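Side-chain contacts in 3-hydroxy-3-methylglutaryl-CoA lyase (Acinetobacter baumannii, PDB 6NDS), which is a TIM-barrel lyase of the HMGL-like family, modelled with a zinc ion and coenzyme A bound: residues Thr79-Lys82 / Asp83-Tyr86; Asn226-Ala229 / Ala230-Gly234; Val264-Cys267 / Glu268-Ile272. One frame throughout, in Å; residues are numbered along the deposited sequence.

All three contacts are local, each made within one continuous piece of chain, and they mark different junctions of the TIM barrel. Interaction 1 is the turn that leads from helix 71-77 into strand 85-90, bound by a tyrosine hydroxyl and by waters. Interactions 2 and 3 are the last turns of helices 223-232 and 260-270, both held by main-chain bonds and each left through a glycine of positive phi. Those two helices pack on one another, Leu228 CD1 lying 4.1 Å from Ile270 CD1, and both reach the second subunit. Interaction 1 stands apart, its centre about 25 Å from that of interaction 3, and touches no other chain of the assembly. Each contact mixes buried and exposed residues.

Interaction 1 of 3, residues Thr79-Lys82 / Asp83-Tyr86; sequences TRHK and DIIY
Between His81 and Ile84 the chain folds into a type I beta turn, closed by the bond from Ile84 N to His81 O (3.2 Å). Past this turn Tyr86 swings its ring back, and its hydroxyl accepts the N-H of His81 in an almost straight bond (OH to N 3.1 Å, 170°) that arrives at the ring edge. CB of His81 fills the corner between that hydroxyl and the end of Ile84, with CD1 of Ile84 3.7 Å from it; the two side chains run side by side in the same direction. One face of the Tyr86 ring carries CG2 of Ile84, near the rim. On Arg80 the chain bends at chi2 (-63°), and CD comes to 3.9 Å from CD2 of Tyr86, the guanidinium plane turned 55° from the ring while its nitrogens bond to the carbonyls of Asn103 and Phe75. Water 1 lies within bonding distance of both His81 O and Ile84 O, and water 2 donates to Lys82 O and Ile84 O. Tyr86 OH is also hydrogen-bonded to Ser47 OG, so a single buried hydroxyl ties the loop ahead of strand 85-90 both to the strand itself and to the residues following helix 36-46.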
loop_
_atom_site.group_PDB
_atom_site.type_symbol
_atom_site.label_atom_id
_atom_site.label_comp_id
_atom_site.label_asym_id
_atom_site.label_seq_id
_atom_site.Cartn_x
_atom_site.Cartn_y
_atom_site.Cartn_z
ATOM N N THR A 79 25.001 -21.229 -2.556
ATOM C CA THR A 79 25.817 -21.302 -1.353
ATOM C C THR A 79 24.901 -21.425 -0.141
ATOM O O THR A 79 24.060 -20.551 0.093
ATOM C CB THR A 79 26.679 -20.049 -1.242
ATOM O OG1 THR A 79 27.501 -19.941 -2.406
ATOM C CG2 THR A 79 27.560 -20.104 0.019
ATOM N N ARG A 80 25.050 -22.500 0.630
ATOM C CA ARG A 80 24.181 -22.746 1.781
ATOM C C ARG A 80 24.745 -22.018 2.999
ATOM O O ARG A 80 25.823 -22.367 3.487
ATOM C CB ARG A 80 24.070 -24.243 2.071
ATOM C CG ARG A 80 23.556 -25.098 0.912
ATOM C CD ARG A 80 22.149 -24.723 0.542
ATOM N NE ARG A 80 21.607 -25.628 -0.470
ATOM C CZ ARG A 80 20.730 -26.601 -0.224
ATOM N NH1 ARG A 80 20.287 -26.815 1.008
ATOM N NH2 ARG A 80 20.295 -27.364 -1.218
ATOM N N HIS A 81 24.026 -21.014 3.487
ATOM C CA HIS A 81 24.353 -20.412 4.774
ATOM C C HIS A 81 23.779 -21.287 5.877
ATOM O O HIS A 81 22.617 -21.691 5.801
ATOM C CB HIS A 81 23.786 -18.997 4.861
ATOM C CG HIS A 81 24.467 -18.020 3.955
ATOM N ND1 HIS A 81 24.946 -16.804 4.398
ATOM C CD2 HIS A 81 24.757 -18.082 2.632
ATOM C CE1 HIS A 81 25.496 -16.157 3.385
ATOM N NE2 HIS A 81 25.399 -16.915 2.304
ATOM N N LYS A 82 24.587 -21.578 6.904
ATOM C CA LYS A 82 24.175 -22.571 7.896
ATOM C C LYS A 82 22.942 -22.138 8.671
ATOM O O LYS A 82 22.202 -22.987 9.180
ATOM C CB LYS A 82 25.307 -22.857 8.878
ATOM C CG LYS A 82 26.431 -23.683 8.311
ATOM C CD LYS A 82 27.406 -24.080 9.411
ATOM C CE LYS A 82 28.591 -24.821 8.826
ATOM N NZ LYS A 82 29.179 -24.060 7.685
ATOM N N ASP A 83 22.708 -20.837 8.791
ATOM C CA ASP A 83 21.614 -20.376 9.637
ATOM C C ASP A 83 20.393 -19.943 8.832
ATOM O O ASP A 83 19.516 -19.251 9.360
ATOM C CB ASP A 83 22.105 -19.263 10.562
ATOM C CG ASP A 83 22.975 -19.801 11.691
ATOM O OD1 ASP A 83 22.532 -20.740 12.386
ATOM O OD2 ASP A 83 24.108 -19.308 11.867
ATOM N N ILE A 84 20.297 -20.391 7.581
ATOM C CA ILE A 84 19.152 -20.129 6.720
ATOM C C ILE A 84 18.509 -21.456 6.342
ATOM O O ILE A 84 19.201 -22.422 6.005
ATOM C CB ILE A 84 19.554 -19.352 5.447
ATOM C CG1 ILE A 84 20.167 -18.001 5.810
ATOM C CG2 ILE A 84 18.351 -19.156 4.539
ATOM C CD1 ILE A 84 20.619 -17.199 4.590
ATOM N N ILE A 85 17.187 -21.500 6.401
ATOM C CA ILE A 85 16.406 -22.636 5.921
ATOM C C ILE A 85 15.977 -22.345 4.490
ATOM O O ILE A 85 15.226 -21.394 4.236
ATOM C CB ILE A 85 15.196 -22.892 6.835
ATOM C CG1 ILE A 85 15.673 -23.279 8.235
ATOM C CG2 ILE A 85 14.268 -23.952 6.245
ATOM C CD1 ILE A 85 14.602 -23.104 9.291
ATOM N N TYR A 86 16.464 -23.154 3.545
ATOM C CA TYR A 86 16.105 -23.033 2.139
ATOM C C TYR A 86 14.910 -23.938 1.860
ATOM O O TYR A 86 15.008 -25.166 1.990
ATOM C CB TYR A 86 17.305 -23.382 1.255
ATOM C CG TYR A 86 18.454 -22.404 1.473
ATOM C CD1 TYR A 86 18.511 -21.201 0.776
ATOM C CD2 TYR A 86 19.457 -22.679 2.400
ATOM C CE1 TYR A 86 19.536 -20.295 0.981
ATOM C CE2 TYR A 86 20.493 -21.779 2.622
ATOM C CZ TYR A 86 20.526 -20.594 1.904
ATOM O OH TYR A 86 21.535 -19.698 2.118
HETATM O O HOH W 1 21.215 -24.070 5.235
HETATM O O HOH W 2 19.378 -24.149 8.320
#

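Interaction 2 of 3, residues Asn226-Ala229 / Ala230-Gly234. With ACT (acetate ion), chain D.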
loop_
_atom_site.group_PDB
_atom_site.type_symbol
_atom_site.label_atom_id
_atom_site.label_comp_id
_atom_site.label_asym_id
_atom_site.label_seq_id
_atom_site.Cartn_x
_atom_site.Cartn_y
_atom_site.Cartn_z
ATOM N N ASN A 226 -2.602 -5.292 6.036
ATOM C CA ASN A 226 -2.919 -6.621 6.552
ATOM C C ASN A 226 -1.779 -7.189 7.391
ATOM O O ASN A 226 -2.029 -7.910 8.368
ATOM C CB ASN A 226 -3.256 -7.566 5.392
ATOM C CG ASN A 226 -4.583 -7.253 4.747
ATOM O OD1 ASN A 226 -5.506 -6.730 5.389
ATOM N ND2 ASN A 226 -4.721 -7.606 3.451
ATOM N N VAL A 227 -0.521 -6.939 6.998
ATOM C CA VAL A 227 0.613 -7.346 7.835
ATOM C C VAL A 227 0.494 -6.729 9.218
ATOM O O VAL A 227 0.636 -7.416 10.234
ATOM C CB VAL A 227 1.953 -6.948 7.187
ATOM C CG1 VAL A 227 3.103 -7.133 8.204
ATOM C CG2 VAL A 227 2.189 -7.790 5.959
ATOM N N LEU A 228 0.295 -5.412 9.276
ATOM C CA LEU A 228 0.258 -4.745 10.575
ATOM C C LEU A 228 -0.930 -5.224 11.403
ATOM O O LEU A 228 -0.815 -5.397 12.624
ATOM C CB LEU A 228 0.232 -3.222 10.377
ATOM C CG LEU A 228 0.611 -2.373 11.597
ATOM C CD1 LEU A 228 1.978 -2.773 12.125
ATOM C CD2 LEU A 228 0.587 -0.886 11.236
ATOM N N ALA A 229 -2.078 -5.462 10.760
ATOM C CA ALA A 229 -3.232 -5.989 11.489
ATOM C C ALA A 229 -2.938 -7.367 12.073
ATOM O O ALA A 229 -3.306 -7.652 13.221
ATOM C CB ALA A 229 -4.465 -6.055 10.587
ATOM N N ALA A 230 -2.292 -8.240 11.293
ATOM C CA ALA A 230 -1.911 -9.559 11.806
ATOM C C ALA A 230 -0.900 -9.438 12.944
ATOM O O ALA A 230 -0.995 -10.149 13.953
ATOM C CB ALA A 230 -1.334 -10.423 10.676
ATOM N N TYR A 231 0.084 -8.546 12.794
ATOM C CA TYR A 231 1.064 -8.326 13.859
ATOM C C TYR A 231 0.392 -7.875 15.150
ATOM O O TYR A 231 0.777 -8.307 16.250
ATOM C CB TYR A 231 2.093 -7.287 13.403
ATOM C CG TYR A 231 3.229 -7.070 14.390
ATOM C CD1 TYR A 231 4.397 -7.809 14.309
ATOM C CD2 TYR A 231 3.119 -6.125 15.399
ATOM C CE1 TYR A 231 5.437 -7.605 15.208
ATOM C CE2 TYR A 231 4.143 -5.923 16.303
ATOM C CZ TYR A 231 5.296 -6.661 16.204
ATOM O OH TYR A 231 6.310 -6.447 17.118
ATOM N N GLU A 232 -0.619 -7.007 15.040
ATOM C CA GLU A 232 -1.300 -6.481 16.218
ATOM C C GLU A 232 -2.009 -7.566 17.029
ATOM O O GLU A 232 -2.212 -7.379 18.235
ATOM C CB GLU A 232 -2.282 -5.372 15.798
ATOM C CG GLU A 232 -1.566 -4.088 15.317
ATOM C CD GLU A 232 -2.492 -3.037 14.706
ATOM O OE1 GLU A 232 -3.678 -3.339 14.446
ATOM O OE2 GLU A 232 -2.019 -1.897 14.477
ATOM N N VAL A 233 -2.370 -8.699 16.422
ATOM C CA VAL A 233 -2.991 -9.798 17.156
ATOM C C VAL A 233 -2.024 -10.960 17.385
ATOM O O VAL A 233 -2.455 -12.040 17.797
ATOM C CB VAL A 233 -4.291 -10.278 16.482
ATOM C CG1 VAL A 233 -5.346 -9.169 16.507
ATOM C CG2 VAL A 233 -4.045 -10.756 15.054
ATOM N N GLY A 234 -0.726 -10.759 17.149
ATOM C CA GLY A 234 0.298 -11.690 17.591
ATOM C C GLY A 234 1.085 -12.412 16.512
ATOM O O GLY A 234 2.035 -13.125 16.847
HETATM C C ACT D . 7.141 -2.826 18.693
HETATM O O ACT D . 6.557 -3.947 18.721
HETATM O OXT ACT D . 6.685 -1.702 18.328
HETATM C CH3 ACT D . 8.625 -2.813 19.174
#
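Tyr231 N bonds to Val227 O at 2.9 Å, and the Tyr231 ring is thrown outward, CG being anti to the backbone N (chi1 -175°). At the far end of the ring the hydroxyl meets an acetate oxygen 3.0 Å from OH, near the ring plane, and also the carbonyl of Asp14, while Arg236 makes a cation-pi contact with the ring. The carbonyl oxygen of Leu228 receives the N-H of Glu232 at 2.9 Å, and the Glu232 side chain folds back over the same oxygen, its CG only 3.1 Å from Leu228 O. With CG beside the backbone N (chi1 -70°) and the chain extended beyond it, the carboxylate is carried across Leu228, where Glu232 OE2 lies 3.9 Å from CG of Leu228. The other carboxylate oxygen, OE1, forms a salt bridge with Lys197 of helix 193-203. Val233 N reaches Ala229 O in no more than a weak bond of 3.5 Å, as the helical pattern gives out. Gly234, with positive phi, is then the C' residue of a Schellman motif, its N bonded to Tyr231 O and Ala235 N to Ala230 O. This motif ends helix 223-232, the crossover helix of the beta-alpha-beta unit between strands 212-216 and 237-240 of the TIM barrel.

Interaction 3 of 3, residues Val264-Cys267 / Glu268-Ile272; sequences VNMC and EEIGI
Met266 and Ile270 make the close apolar part of this helix end: they lie side by side and point the same way, with CG of Met266 3.7 Å from CD1 of Ile270. Ile270 also covers the carbonyl oxygen that its own N-H binds, its CG1 being 3.3 Å from Met266 O. Met266 packs further on Val227 and on Leu222 of the second subunit, Ile270 on Leu228 and on Val194 of the second subunit. A second apolar touch joins CB of Cys267 to CB of Ile272 at 4.0 Å, after the chain has turned back on itself; SG, beside the backbone N (chi1 -68°), meets CG2 of Ile272.

The solvent side belongs to Glu268, exposed and salt-bridged to Arg305, and to the partly exposed Glu269. Asn265 itself is buried. Water 3 bridges the ends of Asn265 and Glu269, donating to OD1 of Asn265 (2.9 Å) and to OE2 of Glu269 (2.7 Å), while CG of Glu269 touches that OD1 directly. The bend at chi2 (-60°) folds the Glu269 carboxylate back toward Asn265; the amide and carboxylate planes are 13° apart.

Two donors grip Cys267 O from opposite faces of its plane: Gly271 N and Ile272 N, each at 2.9 Å from that oxygen. Gly271, of positive phi, is the first residue to leave helical geometry at the C-terminal end of helix 260-270, which packs on helix 223-232 of the TIM barrel and on the second subunit.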
loop_
_atom_site.group_PDB
_atom_site.type_symbol
_atom_site.label_atom_id
_atom_site.label_comp_id
_atom_site.label_asym_id
_atom_site.label_seq_id
_atom_site.Cartn_x
_atom_site.Cartn_y
_atom_site.Cartn_z
ATOM N N VAL A 264 10.137 -4.145 5.230
ATOM C CA VAL A 264 11.220 -3.880 6.174
ATOM C C VAL A 264 11.288 -2.395 6.504
ATOM O O VAL A 264 11.530 -2.025 7.652
ATOM C CB VAL A 264 12.560 -4.414 5.639
ATOM C CG1 VAL A 264 13.730 -4.052 6.601
ATOM C CG2 VAL A 264 12.489 -5.933 5.451
ATOM N N ASN A 265 11.038 -1.520 5.526
ATOM C CA ASN A 265 11.017 -0.087 5.835
ATOM C C ASN A 265 9.902 0.247 6.816
ATOM O O ASN A 265 10.097 1.035 7.746
ATOM C CB ASN A 265 10.854 0.741 4.554
ATOM C CG ASN A 265 10.813 2.233 4.838
ATOM O OD1 ASN A 265 11.838 2.847 5.167
ATOM N ND2 ASN A 265 9.616 2.827 4.742
ATOM N N MET A 266 8.718 -0.343 6.624
ATOM C CA MET A 266 7.624 -0.115 7.563
ATOM C C MET A 266 8.034 -0.489 8.986
ATOM O O MET A 266 7.818 0.280 9.937
ATOM C CB MET A 266 6.399 -0.928 7.138
ATOM C CG MET A 266 5.243 -0.743 8.126
ATOM S SD MET A 266 3.687 -1.520 7.637
ATOM C CE MET A 266 4.006 -3.246 8.011
ATOM N N CYS A 267 8.625 -1.678 9.148
ATOM C CA CYS A 267 9.105 -2.120 10.459
ATOM C C CYS A 267 10.153 -1.173 11.012
ATOM O O CYS A 267 10.114 -0.811 12.192
ATOM C CB CYS A 267 9.686 -3.527 10.358
ATOM S SG CYS A 267 8.469 -4.806 10.008
ATOM N N GLU A 268 11.121 -0.780 10.171
ATOM C CA GLU A 268 12.218 0.060 10.631
ATOM C C GLU A 268 11.712 1.420 11.110
ATOM O O GLU A 268 12.163 1.936 12.139
ATOM C CB GLU A 268 13.253 0.198 9.504
ATOM C CG GLU A 268 14.533 0.884 9.915
ATOM C CD GLU A 268 15.791 0.259 9.318
ATOM O OE1 GLU A 268 15.824 -0.970 9.045
ATOM O OE2 GLU A 268 16.769 1.012 9.165
ATOM N N GLU A 269 10.740 1.999 10.396
ATOM C CA GLU A 269 10.200 3.299 10.787
ATOM C C GLU A 269 9.320 3.214 12.031
ATOM O O GLU A 269 9.313 4.142 12.848
ATOM C CB GLU A 269 9.419 3.904 9.620
ATOM C CG GLU A 269 10.320 4.319 8.465
ATOM C CD GLU A 269 11.347 5.356 8.893
ATOM O OE1 GLU A 269 10.939 6.453 9.330
ATOM O OE2 GLU A 269 12.566 5.065 8.829
ATOM N N ILE A 270 8.544 2.134 12.174
ATOM C CA ILE A 270 7.662 1.990 13.331
ATOM C C ILE A 270 8.451 1.656 14.582
ATOM O O ILE A 270 8.089 2.085 15.684
ATOM C CB ILE A 270 6.609 0.903 13.038
ATOM C CG1 ILE A 270 5.567 1.411 12.045
ATOM C CG2 ILE A 270 5.923 0.429 14.312
ATOM C CD1 ILE A 270 4.623 0.273 11.606
ATOM N N GLY A 271 9.533 0.904 14.442
ATOM C CA GLY A 271 10.266 0.384 15.569
ATOM C C GLY A 271 10.079 -1.099 15.813
ATOM O O GLY A 271 10.430 -1.576 16.905
ATOM N N ILE A 272 9.536 -1.835 14.849
ATOM C CA ILE A 272 9.420 -3.293 14.938
ATOM C C ILE A 272 10.753 -3.905 14.524
ATOM O O ILE A 272 11.229 -3.646 13.409
ATOM C CB ILE A 272 8.273 -3.815 14.058
ATOM C CG1 ILE A 272 6.917 -3.341 14.587
ATOM C CG2 ILE A 272 8.316 -5.334 13.984
ATOM C CD1 ILE A 272 5.760 -3.726 13.687
HETATM O O HOH W 3 13.630 2.975 7.455
#